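Local coordinates for halorhodopsin (Halobacterium salinarum, PDB 2JAF), which pumps chloride ions across the membrane of this halophilic archaeon with the energy of light absorbed by its bound retinal, at residues Ser31-Asn36 with Leu78-Gly83; Gly64-Ile69 with Phe247-Trp252; Leu121-Leu126 with Thr181-Ser186; Ile138-Gly143 with Val173-Ala178. The protein carries 2 engineered substitutions. All blocks are in the same frame, centred on the assembly; numbering follows the deposited sequence.

The four contacts sample the seams of a seven-helix retinal bundle, all by packing rather than polar bonds. Contacts 1 and 2 share helix 58-82, one at its C-terminal end and one in its N-terminal half, with centres 23 Å apart. Contact 2 continues directly into contact 3, since L249 packs on A122 and L126 of helix 106-127. Contacts 3 and 4 also meet: W183 N lies 3.1 Å from A178 O, probably a hydrogen bond, where helix 158-180 gives way to helix 182-190. Contact 4 comes nearest to retinal, about 6 Å from the side chain of D141; the other three have side chains about 11 to 12 Å from it. Contact 1 lies across the chain's centre from contacts 3 and 4.

Contact 1: Ser31-Asn36 with Leu78-Gly83; sequences SSLWVN and LGLLSG
L81 of helix 58-82 illustrates how one branched side chain can serve two neighbours on helix 27-50: its CD1 covers the W34 ring, while CD2 is shared between W34 and L33. The first kind of interaction is CH-pi. L81 CD1 stands 3.4 Å from the centroid of the six-membered ring of W34, only 6° from the ring normal, so the methyl sits squarely over the face. Its twin leans toward the pyrrole side, with L81 CD2 3.6 Å from W34 NE1.

The second kind is aliphatic packing. L81 CD2 also touches L33 CB at 3.6 Å, the two leucines sliding past each other in opposite directions. L33 then turns its other end to L80, meeting it at about a right angle, with L33 CD2 3.9 Å from L80 CD1. In L81 a chi1 of -85° sets CG opposite the carbonyl carbon, and from there the fork spans both partners. The short helix axes approach to 9.7 Å at 144°, a tilted antiparallel pair.

Polar atoms are served elsewhere: R24 bonds the carbonyl oxygens of L80 and L81 near the end of their helix, before G83 adopts positive phi. F160 of the second subunit packs on both W34 and L81. The chemistry is therefore that of dispersion and shape, an apolar seam between helices that carries on into the subunit interface.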
# COMPACT_ATOMS: atom_id res chain seq x y z
N SER A 31 -2.43 23.72 -19.70
CA SER A 31 -1.87 22.95 -20.81
C SER A 31 -0.90 21.85 -20.37
O SER A 31 -0.87 20.78 -20.97
CB SER A 31 -1.17 23.90 -21.81
OG SER A 31 -0.20 24.72 -21.18
N SER A 32 -0.14 22.11 -19.31
CA SER A 32 0.82 21.13 -18.81
C SER A 32 0.12 19.85 -18.33
O SER A 32 0.74 18.79 -18.24
CB SER A 32 1.64 21.72 -17.66
OG SER A 32 0.86 21.86 -16.49
N LEU A 33 -1.17 19.96 -18.03
CA LEU A 33 -1.93 18.81 -17.56
C LEU A 33 -2.68 18.12 -18.71
O LEU A 33 -2.60 16.90 -18.86
CB LEU A 33 -2.92 19.25 -16.48
CG LEU A 33 -2.32 20.04 -15.32
CD1 LEU A 33 -3.42 20.47 -14.36
CD2 LEU A 33 -1.26 19.20 -14.61
N TRP A 34 -3.39 18.89 -19.52
CA TRP A 34 -4.14 18.31 -20.63
C TRP A 34 -3.22 17.63 -21.63
O TRP A 34 -3.58 16.61 -22.21
CB TRP A 34 -4.96 19.38 -21.36
CG TRP A 34 -6.23 19.73 -20.65
CD1 TRP A 34 -6.55 20.94 -20.10
CD2 TRP A 34 -7.34 18.86 -20.40
NE1 TRP A 34 -7.80 20.88 -19.52
CE2 TRP A 34 -8.30 19.62 -19.69
CE3 TRP A 34 -7.62 17.53 -20.71
CZ2 TRP A 34 -9.53 19.07 -19.28
CZ3 TRP A 34 -8.84 16.98 -20.30
CH2 TRP A 34 -9.77 17.76 -19.59
N VAL A 35 -2.03 18.19 -21.83
CA VAL A 35 -1.09 17.62 -22.77
C VAL A 35 -0.78 16.16 -22.42
O VAL A 35 -0.70 15.31 -23.30
CB VAL A 35 0.24 18.43 -22.82
CG1 VAL A 35 0.92 18.41 -21.46
CG2 VAL A 35 1.16 17.85 -23.88
N ASN A 36 -0.62 15.86 -21.13
CA ASN A 36 -0.31 14.48 -20.77
C ASN A 36 -1.51 13.55 -20.68
O ASN A 36 -1.34 12.33 -20.71
CB ASN A 36 0.54 14.42 -19.50
CG ASN A 36 2.02 14.64 -19.81
OD1 ASN A 36 2.42 14.61 -20.98
ND2 ASN A 36 2.82 14.85 -18.78
N LEU A 78 -5.88 13.40 -14.12
CA LEU A 78 -7.31 13.67 -13.92
C LEU A 78 -7.51 14.20 -12.50
O LEU A 78 -8.32 15.09 -12.27
CB LEU A 78 -8.13 12.38 -14.09
CG LEU A 78 -8.10 11.72 -15.47
CD1 LEU A 78 -8.90 10.42 -15.41
CD2 LEU A 78 -8.69 12.67 -16.51
N GLY A 79 -6.76 13.64 -11.56
CA GLY A 79 -6.87 14.10 -10.18
C GLY A 79 -6.48 15.56 -10.11
O GLY A 79 -7.14 16.36 -9.44
N LEU A 80 -5.41 15.92 -10.81
CA LEU A 80 -4.94 17.30 -10.83
C LEU A 80 -5.91 18.22 -11.56
O LEU A 80 -6.31 19.26 -11.04
CB LEU A 80 -3.56 17.38 -11.50
CG LEU A 80 -2.44 16.58 -10.83
CD1 LEU A 80 -1.14 16.74 -11.62
CD2 LEU A 80 -2.25 17.06 -9.39
N LEU A 81 -6.29 17.84 -12.78
CA LEU A 81 -7.20 18.65 -13.57
C LEU A 81 -8.50 18.94 -12.83
O LEU A 81 -8.99 20.08 -12.83
CB LEU A 81 -7.51 17.94 -14.90
CG LEU A 81 -6.51 18.16 -16.03
CD1 LEU A 81 -6.86 17.28 -17.23
CD2 LEU A 81 -6.52 19.63 -16.43
N SER A 82 -9.06 17.91 -12.20
CA SER A 82 -10.31 18.05 -11.47
C SER A 82 -10.18 18.85 -10.18
O SER A 82 -11.19 19.29 -9.62
CB SER A 82 -10.86 16.67 -11.12
OG SER A 82 -10.12 16.10 -10.06
N GLY A 83 -8.95 19.03 -9.71
CA GLY A 83 -8.75 19.77 -8.47
C GLY A 83 -8.83 18.87 -7.25
O GLY A 83 -8.55 19.30 -6.13

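Contact 2: Gly64-Ile69 with Phe247-Trp252; sequences GATLMI and FILLRW
T66, L249 and L250, the residues that meet across this contact, bring no flat group to it, and the flat stack in this region lies within 247-252. There F247 CE2 lies 3.6 Å above the plane of the R251 guanidinium, offset toward its rim; the pair is one helical turn apart and takes no part in the contact with 64-69.

The contact itself is a worked example of one branched residue facing two others. T66 points toward the partner helix, and its two gamma atoms part company. The methyl faces L250, with T66 CG2 4.4 Å from L250 CB, while the hydroxyl side faces L249, with T66 OG1 4.4 Å from L249 CG. A chi1 of -58° explains the division: it holds OG1 beside its own backbone nitrogen, where it hydrogen-bonds to the carbonyl of I62 one turn earlier, and places CG2 anti to that nitrogen and toward the neighbour. The polar end of T66 is thus satisfied within its own helix, and what it offers L249 is contact rather than a bond. At these separations the touch is light, and the closest alpha carbons, T66 CA and L250 CA, are 7.2 Å apart.

Other helices flank the seam. L249 continues onto A122 and L126 of helix 106-127, and L250 reaches F47 of helix 27-50. T66 also rests on A246, and I69 on K242, so the pairing of helices 58-82 and 227-255 continues past this contact, with helices 27-50 and 106-127 packed alongside.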
# COMPACT_ATOMS: atom_id res chain seq x y z
N GLY A 64 1.76 -6.18 -19.78
CA GLY A 64 0.70 -5.71 -18.91
C GLY A 64 1.19 -4.70 -17.89
O GLY A 64 0.55 -3.67 -17.67
N ALA A 65 2.32 -4.99 -17.26
CA ALA A 65 2.89 -4.09 -16.28
C ALA A 65 3.21 -2.76 -16.94
O ALA A 65 3.04 -1.69 -16.34
CB ALA A 65 4.16 -4.70 -15.69
N THR A 66 3.66 -2.83 -18.19
CA THR A 66 4.01 -1.62 -18.93
C THR A 66 2.76 -0.82 -19.31
O THR A 66 2.78 0.41 -19.26
CB THR A 66 4.80 -1.97 -20.21
OG1 THR A 66 5.98 -2.70 -19.85
CG2 THR A 66 5.20 -0.71 -20.95
N LEU A 67 1.69 -1.51 -19.67
CA LEU A 67 0.44 -0.86 -20.05
C LEU A 67 -0.11 0.01 -18.93
O LEU A 67 -0.73 1.04 -19.17
CB LEU A 67 -0.62 -1.91 -20.41
CG LEU A 67 -0.62 -2.43 -21.85
CD1 LEU A 67 -1.65 -3.54 -21.99
CD2 LEU A 67 -0.94 -1.28 -22.80
N MET A 68 0.12 -0.41 -17.69
CA MET A 68 -0.40 0.33 -16.55
C MET A 68 0.36 1.58 -16.18
O MET A 68 -0.16 2.41 -15.44
CB MET A 68 -0.49 -0.58 -15.35
CG MET A 68 -1.66 -1.52 -15.45
SD MET A 68 -1.93 -2.25 -13.87
CE MET A 68 -0.83 -3.64 -13.99
N ILE A 69 1.58 1.73 -16.68
CA ILE A 69 2.34 2.93 -16.38
C ILE A 69 1.56 4.15 -16.87
O ILE A 69 1.33 5.08 -16.11
CB ILE A 69 3.75 2.88 -17.01
CG1 ILE A 69 4.57 1.80 -16.30
CG2 ILE A 69 4.44 4.24 -16.91
CD1 ILE A 69 5.89 1.45 -16.97
N PHE A 247 7.88 2.81 -24.03
CA PHE A 247 7.95 2.48 -25.45
C PHE A 247 9.22 1.70 -25.76
O PHE A 247 9.19 0.68 -26.44
CB PHE A 247 7.93 3.76 -26.30
CG PHE A 247 8.10 3.49 -27.77
CD1 PHE A 247 7.08 2.91 -28.51
CD2 PHE A 247 9.31 3.77 -28.40
CE1 PHE A 247 7.25 2.60 -29.86
CE2 PHE A 247 9.49 3.48 -29.76
CZ PHE A 247 8.46 2.89 -30.49
N ILE A 248 10.35 2.21 -25.27
CA ILE A 248 11.64 1.57 -25.50
C ILE A 248 11.67 0.17 -24.91
O ILE A 248 12.15 -0.78 -25.55
CB ILE A 248 12.78 2.41 -24.89
CG1 ILE A 248 12.89 3.74 -25.64
CG2 ILE A 248 14.10 1.63 -24.93
CD1 ILE A 248 13.85 4.73 -25.02
N LEU A 249 11.16 0.03 -23.68
CA LEU A 249 11.14 -1.26 -23.01
C LEU A 249 10.25 -2.27 -23.75
O LEU A 249 10.68 -3.39 -24.05
CB LEU A 249 10.66 -1.09 -21.57
CG LEU A 249 10.29 -2.29 -20.69
CD1 LEU A 249 11.21 -3.47 -20.95
CD2 LEU A 249 10.36 -1.85 -19.23
N LEU A 250 9.02 -1.86 -24.06
CA LEU A 250 8.08 -2.73 -24.75
C LEU A 250 8.54 -3.14 -26.15
O LEU A 250 8.42 -4.31 -26.53
CB LEU A 250 6.72 -2.04 -24.83
CG LEU A 250 5.55 -2.88 -25.36
CD1 LEU A 250 5.47 -4.19 -24.59
CD2 LEU A 250 4.26 -2.09 -25.20
N ARG A 251 9.08 -2.19 -26.90
CA ARG A 251 9.56 -2.47 -28.25
C ARG A 251 10.65 -3.53 -28.24
O ARG A 251 10.69 -4.40 -29.11
CB ARG A 251 10.09 -1.19 -28.91
CG ARG A 251 10.57 -1.39 -30.35
CD ARG A 251 11.09 -0.10 -30.98
NE ARG A 251 12.23 0.44 -30.26
CZ ARG A 251 12.86 1.57 -30.58
NH1 ARG A 251 12.46 2.29 -31.62
NH2 ARG A 251 13.88 1.99 -29.84
N TRP A 252 11.54 -3.46 -27.25
CA TRP A 252 12.62 -4.42 -27.14
C TRP A 252 12.05 -5.80 -26.83
O TRP A 252 12.45 -6.79 -27.44
CB TRP A 252 13.61 -4.02 -26.05
CG TRP A 252 14.86 -4.87 -26.06
CD1 TRP A 252 16.00 -4.63 -26.77
CD2 TRP A 252 15.06 -6.11 -25.38
NE1 TRP A 252 16.90 -5.67 -26.59
CE2 TRP A 252 16.34 -6.59 -25.74
CE3 TRP A 252 14.27 -6.88 -24.52
CZ2 TRP A 252 16.86 -7.80 -25.26
CZ3 TRP A 252 14.78 -8.09 -24.04
CH2 TRP A 252 16.06 -8.53 -24.41

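Contact 3: Leu121-Leu126 with Thr181-Ser186; sequences LALGLL and TDWAAS
W183 meets L123 and G124 of helix 106-127, and the residues around it explain how a short helix can present a single large ring to a long one. In sequence order, T181 comes first, at the N-cap position; its hydroxyl makes no capping bond and turns back to the carbonyl of S177. D182 opens the helix proper and sends OD2 to S133 OG, while its carboxylate carbon lies in the plane of the W183 indole, at the edge.

W183 follows and carries the contact. With chi1 at -80° the indole swings toward helix 106-127, where W183 CZ3 comes 3.8 Å from G124 N. G124 CA makes an off-centre CH-pi contact with the six-membered ring, 4.3 Å from its centroid and 29° from the normal. L123 arrives instead at the ring edge, its CD1 4.1 Å from W183 CZ3. The indole nitrogen is taken by S133 OG, so D182 and W183 share one serine, which would restrain the ring's rotation.

Farther on, S186 OG bonds D182 O at 2.8 Å, reaching that oxygen from the face opposite S186 N. G124, having no side chain, lets the ring lie against its backbone. The contact thereby joins the short helix 182-190, which links two long helices of the seven-helix rhodopsin fold, to the flank of helix 106-127.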
# COMPACT_ATOMS: atom_id res chain seq x y z
N LEU A 121 8.62 -2.59 -11.32
CA LEU A 121 8.13 -3.95 -11.52
C LEU A 121 8.47 -4.39 -12.95
O LEU A 121 8.99 -5.48 -13.17
CB LEU A 121 6.61 -4.01 -11.31
CG LEU A 121 5.96 -5.36 -11.65
CD1 LEU A 121 6.58 -6.46 -10.79
CD2 LEU A 121 4.46 -5.27 -11.42
N ALA A 122 8.19 -3.52 -13.91
CA ALA A 122 8.48 -3.82 -15.31
C ALA A 122 9.97 -4.08 -15.52
O ALA A 122 10.36 -5.05 -16.16
CB ALA A 122 8.02 -2.67 -16.21
N LEU A 123 10.80 -3.20 -14.96
CA LEU A 123 12.24 -3.33 -15.07
C LEU A 123 12.72 -4.59 -14.35
O LEU A 123 13.62 -5.29 -14.82
CB LEU A 123 12.92 -2.10 -14.46
CG LEU A 123 14.16 -1.48 -15.11
CD1 LEU A 123 15.02 -0.89 -14.01
CD2 LEU A 123 14.95 -2.49 -15.91
N GLY A 124 12.11 -4.86 -13.19
CA GLY A 124 12.49 -6.03 -12.41
C GLY A 124 12.18 -7.34 -13.12
O GLY A 124 12.99 -8.27 -13.09
N LEU A 125 11.01 -7.42 -13.75
CA LEU A 125 10.63 -8.62 -14.47
C LEU A 125 11.59 -8.81 -15.64
O LEU A 125 12.11 -9.90 -15.87
CB LEU A 125 9.19 -8.50 -14.98
CG LEU A 125 8.09 -8.45 -13.92
CD1 LEU A 125 6.75 -8.15 -14.55
CD2 LEU A 125 8.05 -9.78 -13.18
N LEU A 126 11.84 -7.73 -16.38
CA LEU A 126 12.76 -7.78 -17.51
C LEU A 126 14.12 -8.32 -17.09
O LEU A 126 14.71 -9.16 -17.77
CB LEU A 126 12.93 -6.39 -18.12
CG LEU A 126 13.87 -6.26 -19.31
CD1 LEU A 126 13.35 -7.09 -20.48
CD2 LEU A 126 13.99 -4.81 -19.71
N THR A 181 23.73 -2.61 -8.65
CA THR A 181 24.30 -3.86 -8.15
C THR A 181 23.60 -5.15 -8.58
O THR A 181 23.74 -5.58 -9.72
CB THR A 181 24.45 -3.83 -6.60
OG1 THR A 181 23.18 -3.58 -5.98
CG2 THR A 181 25.43 -2.75 -6.19
N ASP A 182 22.84 -5.77 -7.67
CA ASP A 182 22.19 -7.04 -7.97
C ASP A 182 21.22 -7.09 -9.16
O ASP A 182 21.13 -8.12 -9.82
CB ASP A 182 21.52 -7.60 -6.72
CG ASP A 182 20.38 -6.75 -6.24
OD1 ASP A 182 20.57 -5.52 -6.08
OD2 ASP A 182 19.29 -7.30 -6.00
N TRP A 183 20.51 -6.01 -9.43
CA TRP A 183 19.59 -6.01 -10.56
C TRP A 183 20.36 -6.10 -11.88
O TRP A 183 19.87 -6.66 -12.86
CB TRP A 183 18.71 -4.75 -10.55
CG TRP A 183 17.55 -4.84 -9.60
CD1 TRP A 183 17.55 -5.44 -8.37
CD2 TRP A 183 16.24 -4.29 -9.78
NE1 TRP A 183 16.32 -5.29 -7.77
CE2 TRP A 183 15.50 -4.58 -8.61
CE3 TRP A 183 15.63 -3.57 -10.81
CZ2 TRP A 183 14.17 -4.19 -8.45
CZ3 TRP A 183 14.30 -3.17 -10.64
CH2 TRP A 183 13.59 -3.48 -9.47
N ALA A 184 21.57 -5.54 -11.89
CA ALA A 184 22.41 -5.57 -13.09
C ALA A 184 23.00 -6.96 -13.30
O ALA A 184 23.10 -7.44 -14.43
CB ALA A 184 23.53 -4.55 -12.96
N ALA A 185 23.38 -7.61 -12.20
CA ALA A 185 23.95 -8.95 -12.27
C ALA A 185 22.87 -9.94 -12.71
O ALA A 185 23.15 -10.92 -13.39
CB ALA A 185 24.52 -9.35 -10.92
N SER A 186 21.63 -9.67 -12.31
CA SER A 186 20.52 -10.53 -12.67
C SER A 186 20.21 -10.42 -14.15
O SER A 186 19.97 -11.42 -14.83
CB SER A 186 19.28 -10.17 -11.85
OG SER A 186 19.53 -10.38 -10.46

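Contact 4: Ile138-Gly143 with Val173-Ala178; sequences IAADIG and VVVLSA
A140 fits against V174 and V175, a small residue packed on two branched ones. The valines present different branches. In V174, CG1 lies opposite the backbone nitrogen (chi1 175°) and comes 3.6 Å from A140 CB. V175 has almost the same torsion, yet the methyl it uses is CG2, the one set opposite the carbonyl carbon. This group settles over the helix backbone, 3.8 Å from D141 N, and also touches A140 CB at 4.0 Å.

Of the D141 side chain it is CB that touches V175 CG2, at 4.1 Å. Its chi1 of -173° carries the carboxylate past the seam toward helix 106-127, where OD2 hydrogen-bonds to T116 OG1. The D141 side chain also packs on W207 and lies about 6 Å from the retinal. On the partner helix, S177 OG folds back onto V174 O at 2.6 Å, a hydrogen bond kept within one helix.

M68 of the third subunit packs on both A140 and V174, so the seam also borders another chain. The short axes come within 8.6 Å at 149°. Here a small alanine faces two valines where the consecutive helices 131-153 and 158-180 of the microbial rhodopsin bundle run antiparallel, beside the retinal.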
# COMPACT_ATOMS: atom_id res chain seq x y z
N ILE A 138 10.65 -1.82 -3.90
CA ILE A 138 9.34 -1.18 -3.97
C ILE A 138 9.02 -0.48 -2.66
O ILE A 138 8.44 0.61 -2.64
CB ILE A 138 8.24 -2.22 -4.30
CG1 ILE A 138 8.48 -2.77 -5.72
CG2 ILE A 138 6.85 -1.58 -4.20
CD1 ILE A 138 7.45 -3.77 -6.19
N ALA A 139 9.43 -1.09 -1.55
CA ALA A 139 9.19 -0.50 -0.24
C ALA A 139 9.98 0.80 -0.13
O ALA A 139 9.48 1.80 0.36
CB ALA A 139 9.61 -1.47 0.85
N ALA A 140 11.23 0.77 -0.60
CA ALA A 140 12.08 1.95 -0.54
C ALA A 140 11.49 3.04 -1.42
O ALA A 140 11.52 4.23 -1.08
CB ALA A 140 13.49 1.60 -1.02
N ASP A 141 10.94 2.62 -2.55
CA ASP A 141 10.34 3.54 -3.49
C ASP A 141 9.11 4.21 -2.87
O ASP A 141 8.91 5.41 -2.99
CB ASP A 141 9.94 2.80 -4.77
CG ASP A 141 9.46 3.73 -5.85
OD1 ASP A 141 10.31 4.38 -6.50
OD2 ASP A 141 8.24 3.82 -6.05
N ILE A 142 8.29 3.41 -2.19
CA ILE A 142 7.10 3.95 -1.56
C ILE A 142 7.51 4.95 -0.48
O ILE A 142 6.90 6.00 -0.34
CB ILE A 142 6.23 2.81 -0.95
CG1 ILE A 142 5.63 1.98 -2.10
CG2 ILE A 142 5.12 3.39 -0.09
CD1 ILE A 142 4.90 0.72 -1.65
N GLY A 143 8.58 4.63 0.25
CA GLY A 143 9.07 5.53 1.28
C GLY A 143 9.51 6.86 0.68
O GLY A 143 9.24 7.93 1.24
N VAL A 173 18.25 6.65 -2.85
CA VAL A 173 19.56 6.01 -2.96
C VAL A 173 19.44 4.49 -2.81
O VAL A 173 20.18 3.74 -3.44
CB VAL A 173 20.54 6.58 -1.91
CG1 VAL A 173 21.81 5.72 -1.85
CG2 VAL A 173 20.92 8.01 -2.29
N VAL A 174 18.51 4.04 -1.97
CA VAL A 174 18.31 2.60 -1.79
C VAL A 174 17.82 2.01 -3.11
O VAL A 174 18.26 0.94 -3.53
CB VAL A 174 17.26 2.29 -0.70
CG1 VAL A 174 17.01 0.79 -0.64
CG2 VAL A 174 17.75 2.81 0.65
N VAL A 175 16.90 2.73 -3.76
CA VAL A 175 16.37 2.29 -5.05
C VAL A 175 17.48 2.22 -6.09
O VAL A 175 17.63 1.21 -6.79
CB VAL A 175 15.29 3.27 -5.57
CG1 VAL A 175 14.93 2.93 -7.02
CG2 VAL A 175 14.04 3.19 -4.69
N LEU A 176 18.28 3.28 -6.19
CA LEU A 176 19.36 3.30 -7.16
C LEU A 176 20.42 2.24 -6.92
O LEU A 176 20.99 1.70 -7.86
CB LEU A 176 20.01 4.69 -7.20
CG LEU A 176 19.11 5.82 -7.70
CD1 LEU A 176 19.81 7.15 -7.57
CD2 LEU A 176 18.73 5.55 -9.14
N SER A 177 20.66 1.92 -5.65
CA SER A 177 21.67 0.93 -5.29
C SER A 177 21.37 -0.42 -5.94
O SER A 177 22.29 -1.14 -6.33
CB SER A 177 21.76 0.76 -3.77
OG SER A 177 20.64 0.06 -3.24
N ALA A 178 20.10 -0.77 -6.03
CA ALA A 178 19.72 -2.04 -6.64
C ALA A 178 20.07 -2.03 -8.13
O ALA A 178 20.61 -3.01 -8.66
CB ALA A 178 18.22 -2.28 -6.45